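PDB 3LV4: glycoside hydrolase YxiA from Bacillus licheniformis, which probably hydrolyses alpha-1,5-linked arabinan as a calcium-binding family 43 glycoside hydrolase of the L-arabinan degradation pathway. Local coordinates for residues R255-T260 against D264-P269; M218-L223 against K364-D369. One frame throughout, in Å; residues are numbered along the deposited sequence.

Interaction 1 (255-260 with 264-269) and interaction 2 (218-223 with 364-369) have centres about 13 Å apart and lie on the same side of the chain's centre. They share the short helix 264-267: its Ile267 side chain packs on a peptide in interaction 1 and also touches Phe220 and Ile366 of interaction 2. A probable hydrogen bond of 2.9 Å from Ile366 N to Glu268 OE1 joins them further, as does the bond from Lys364 NZ to Pro269 O. Interaction 2 lies close to the predicted catalytic centre and interaction 1 farther off: the side chain of Glu201, the predicted proton donor, is about 7 Å from Gly221 and about 10 Å from the Ile267 side chain.

Interaction 1. Residues R255-T260 against D264-P269; sequences RGKEGT and DRSIEP
Ile267 lays its CG2 methyl over the face of the peptide between Arg255 and Gly256, 3.6 Å from Arg255 C. This is a contact inside the long excursion joining strands 230-236 and 272-280 of the five-bladed beta-propeller of family 43, where a loop folds back on the short helix 264-267. CG2 lies anti to the carbonyl carbon of Ile267 and beside its backbone N, which turns this branch, rather than CG1, to the peptide. One residue earlier, Ser266 points at the loop and brings CB to 3.7 Å from Arg255 O.

No direct hydrogen bond crosses the contact; its polar links run through water and a third residue. The Ser266 hydroxyl is bonded to Asp263 OD2, the same oxygen that binds Lys257 N, so one carboxylate ties both segments together. Lys257, its chain bent at chi2 (72°), carries CD past Ser266 OG and gives NZ to a water that in turn donates to OG. A second water accepts from Arg255 N and donates to Ser266 O, its oxygen 2.7 Å from the Ser266 O atom.

From Lys257 to Thr260 the loop makes a type II beta turn, with Gly259 at positive phi. Lys257 O takes two donors there, Thr260 N at 3.1 Å and Thr260 OG1 at 2.7 Å.

Interaction 2. Residues M218-L223 against K364-D369; sequences MSFGGL and KDISAD
Ile366 points its side chain at the end of strand 213-220, and each of its branches meets a different residue there. At CB the chain forks: CG2 lies anti to the backbone N, while CG1 stands beside that N (chi1 -66°). The CG2 methyl comes to 3.9 Å from Gly221 CA. CG1 takes the other direction and passes Phe220 CB at 4.1 Å. At the tip, CD1 is 4.1 Å from Phe220 CD2, approaching the rim of the ring from only a little off its plane, and not over a face. The two side chains cross at about a right angle, so the contact is apolar edge packing and no ring stack. Across the ring, the selenium of Met218, a selenomethionine, lies in the ring plane 4.0 Å from Phe220 CE1, the carbon para to CD2.

Two lines of evidence account for Gly221 being a glycine. Its backbone (phi 86°, psi -162°) would jam a CB against the preceding carbonyl oxygen, and the same CB would come within 3.1 Å of Ile366 CG2. Replacing Ile366 by an alanine removes CG1, CG2 and CD1, which would probably leave a gap against Gly221 CA and deprive the CD2 side of the Phe220 ring of one apolar neighbour.

Asn230, Asp264 and Ile267 also touch the isoleucine, whose contact with Phe220 and Gly221 is buried. Farther along the 364-369 loop, Ser367 OG accepts from Asp369 N in an ST turn. On the strand side, Ser219 pairs through its backbone with Glu201, the predicted proton donor. Ile366 thus joins the C-terminal lipocalin-like domain to a blade of the five-bladed beta-propeller, close to its predicted active site.

Interaction 1. Residues R255-T260 against D264-P269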
# COMPACT_ATOMS: atom_id res chain seq x y z
N ARG A 255 -6.85 -6.05 16.68
CA ARG A 255 -8.21 -5.64 16.36
C ARG A 255 -8.72 -4.66 17.40
O ARG A 255 -8.18 -4.57 18.51
CB ARG A 255 -9.14 -6.86 16.33
CG ARG A 255 -9.25 -7.59 17.66
CD ARG A 255 -10.29 -8.68 17.57
NE ARG A 255 -10.44 -9.44 18.81
CZ ARG A 255 -9.71 -10.50 19.12
NH1 ARG A 255 -8.76 -10.93 18.29
NH2 ARG A 255 -9.91 -11.13 20.27
N GLY A 256 -9.76 -3.92 17.04
CA GLY A 256 -10.44 -3.05 17.98
C GLY A 256 -11.11 -3.84 19.09
O GLY A 256 -11.35 -5.03 18.96
N LYS A 257 -11.41 -3.15 20.19
CA LYS A 257 -12.05 -3.76 21.35
C LYS A 257 -13.43 -4.28 21.01
O LYS A 257 -14.15 -3.67 20.21
CB LYS A 257 -12.17 -2.71 22.45
CG LYS A 257 -11.63 -3.12 23.80
CD LYS A 257 -10.11 -3.17 23.81
CE LYS A 257 -9.59 -3.55 25.20
NZ LYS A 257 -8.10 -3.70 25.26
N GLU A 258 -13.83 -5.40 21.61
CA GLU A 258 -15.19 -5.90 21.45
C GLU A 258 -16.21 -4.81 21.72
O GLU A 258 -16.09 -4.07 22.70
CB GLU A 258 -15.44 -7.07 22.41
CG GLU A 258 -16.89 -7.53 22.43
CD GLU A 258 -17.24 -8.38 21.22
OE1 GLU A 258 -16.32 -8.71 20.45
OE2 GLU A 258 -18.43 -8.73 21.05
N GLY A 259 -17.20 -4.69 20.84
CA GLY A 259 -18.29 -3.76 21.03
C GLY A 259 -17.99 -2.33 20.60
O GLY A 259 -18.82 -1.44 20.79
N THR A 260 -16.82 -2.11 20.03
CA THR A 260 -16.45 -0.77 19.58
C THR A 260 -16.43 -0.70 18.06
O THR A 260 -16.42 -1.73 17.39
CB THR A 260 -15.06 -0.33 20.12
OG1 THR A 260 -14.03 -1.11 19.49
CG2 THR A 260 -15.00 -0.49 21.64
N ASP A 264 -9.13 3.04 16.94
CA ASP A 264 -7.77 3.25 16.43
C ASP A 264 -6.72 3.03 17.52
O ASP A 264 -5.60 2.60 17.25
CB ASP A 264 -7.58 4.67 15.89
CG ASP A 264 -8.23 4.90 14.53
OD1 ASP A 264 -8.71 3.95 13.87
OD2 ASP A 264 -8.25 6.08 14.11
N ARG A 265 -7.08 3.37 18.76
CA ARG A 265 -6.12 3.25 19.86
C ARG A 265 -5.65 1.81 20.05
O ARG A 265 -4.50 1.56 20.39
CB ARG A 265 -6.73 3.78 21.15
CG ARG A 265 -6.14 5.10 21.64
CD ARG A 265 -6.52 6.30 20.78
NE ARG A 265 -5.70 6.45 19.58
CZ ARG A 265 -6.11 7.10 18.49
NH1 ARG A 265 -7.32 7.64 18.48
NH2 ARG A 265 -5.33 7.21 17.42
N SER A 266 -6.55 0.85 19.83
CA SER A 266 -6.20 -0.55 20.06
C SER A 266 -5.29 -1.13 18.99
O SER A 266 -4.53 -2.07 19.26
CB SER A 266 -7.45 -1.41 20.19
OG SER A 266 -8.07 -1.16 21.44
N ILE A 267 -5.36 -0.59 17.78
CA ILE A 267 -4.61 -1.18 16.67
C ILE A 267 -3.31 -0.43 16.35
O ILE A 267 -2.37 -1.03 15.84
CB ILE A 267 -5.45 -1.34 15.38
CG1 ILE A 267 -5.85 0.03 14.81
CG2 ILE A 267 -6.70 -2.22 15.63
CD1 ILE A 267 -6.45 -0.06 13.41
N GLU A 268 -3.25 0.85 16.69
CA GLU A 268 -2.08 1.65 16.31
C GLU A 268 -0.73 1.22 16.92
O GLU A 268 0.32 1.58 16.38
CB GLU A 268 -2.32 3.15 16.54
CG GLU A 268 -2.39 3.55 18.00
CD GLU A 268 -2.73 5.03 18.18
OE1 GLU A 268 -2.87 5.77 17.18
OE2 GLU A 268 -2.88 5.44 19.34
N PRO A 269 -0.72 0.45 18.02
CA PRO A 269 0.61 0.03 18.49
C PRO A 269 1.26 -1.03 17.60
O PRO A 269 2.41 -1.39 17.84
CB PRO A 269 0.33 -0.60 19.87
CG PRO A 269 -0.99 -0.04 20.30
CD PRO A 269 -1.78 0.14 19.01
O HOH W 1 -4.86 -4.68 18.57
O HOH W 2 -7.31 -3.42 22.72

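Interaction 2. Residues M218-L223 against K364-D369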
# COMPACT_ATOMS: atom_id res chain seq x y z
N MSE A 218 -0.63 -2.88 4.20
CA MSE A 218 -2.00 -2.56 4.52
C MSE A 218 -2.10 -1.10 4.91
O MSE A 218 -1.09 -0.46 5.22
CB MSE A 218 -2.51 -3.45 5.65
CG MSE A 218 -1.58 -3.52 6.82
SE MSE A 218 -1.90 -5.12 7.91
CE MSE A 218 -0.13 -5.19 8.75
N SER A 219 -3.31 -0.56 4.86
CA SER A 219 -3.52 0.83 5.23
C SER A 219 -4.32 0.88 6.52
O SER A 219 -5.35 0.22 6.65
CB SER A 219 -4.24 1.60 4.11
OG SER A 219 -3.39 1.70 2.98
N PHE A 220 -3.80 1.63 7.49
CA PHE A 220 -4.48 1.85 8.76
C PHE A 220 -5.17 3.22 8.73
O PHE A 220 -4.67 4.15 8.09
CB PHE A 220 -3.48 1.83 9.92
CG PHE A 220 -3.14 0.45 10.45
CD1 PHE A 220 -2.99 -0.63 9.60
CD2 PHE A 220 -2.92 0.27 11.82
CE1 PHE A 220 -2.64 -1.89 10.11
CE2 PHE A 220 -2.58 -0.98 12.33
CZ PHE A 220 -2.44 -2.06 11.47
N GLY A 221 -6.28 3.36 9.44
CA GLY A 221 -6.96 4.64 9.48
C GLY A 221 -7.94 4.88 8.33
O GLY A 221 -8.36 3.94 7.65
N GLY A 222 -8.29 6.14 8.13
CA GLY A 222 -9.28 6.53 7.13
C GLY A 222 -8.68 7.22 5.91
O GLY A 222 -7.73 8.01 6.04
N LEU A 223 -9.23 6.92 4.73
CA LEU A 223 -8.68 7.45 3.49
C LEU A 223 -8.78 8.97 3.33
O LEU A 223 -7.95 9.57 2.64
CB LEU A 223 -9.33 6.76 2.28
CG LEU A 223 -10.81 7.05 2.06
CD1 LEU A 223 -11.01 8.27 1.15
CD2 LEU A 223 -11.48 5.83 1.46
N LYS A 364 4.23 6.25 15.27
CA LYS A 364 3.53 4.97 15.17
C LYS A 364 2.02 5.10 15.38
O LYS A 364 1.31 4.09 15.45
CB LYS A 364 4.13 3.91 16.11
CG LYS A 364 4.88 2.79 15.39
CD LYS A 364 3.92 1.84 14.67
CE LYS A 364 3.37 0.75 15.61
NZ LYS A 364 4.31 -0.41 15.82
N ASP A 365 1.53 6.33 15.44
CA ASP A 365 0.11 6.58 15.65
C ASP A 365 -0.70 6.54 14.35
O ASP A 365 -0.14 6.57 13.25
CB ASP A 365 -0.11 7.92 16.37
CG ASP A 365 0.61 9.11 15.70
OD1 ASP A 365 1.35 8.91 14.70
OD2 ASP A 365 0.44 10.25 16.20
N ILE A 366 -2.01 6.45 14.50
CA ILE A 366 -2.92 6.83 13.43
C ILE A 366 -3.28 8.28 13.71
O ILE A 366 -3.92 8.59 14.72
CB ILE A 366 -4.19 5.96 13.38
CG1 ILE A 366 -3.82 4.52 13.00
CG2 ILE A 366 -5.18 6.52 12.35
CD1 ILE A 366 -4.88 3.50 13.38
N SER A 367 -2.83 9.18 12.85
CA SER A 367 -2.98 10.61 13.09
C SER A 367 -3.19 11.37 11.79
O SER A 367 -2.49 11.15 10.82
CB SER A 367 -1.75 11.17 13.79
OG SER A 367 -1.79 12.59 13.81
N ALA A 368 -4.15 12.29 11.79
CA ALA A 368 -4.40 13.14 10.63
C ALA A 368 -3.47 14.36 10.60
O ALA A 368 -3.46 15.10 9.62
CB ALA A 368 -5.86 13.57 10.60
N ASP A 369 -2.69 14.55 11.67
CA ASP A 369 -1.75 15.67 11.77
C ASP A 369 -0.73 15.65 10.64
O ASP A 369 -0.15 14.60 10.36
CB ASP A 369 -0.95 15.60 13.08
CG ASP A 369 -1.73 16.03 14.31
OD1 ASP A 369 -2.94 16.32 14.20
OD2 ASP A 369 -1.12 16.07 15.40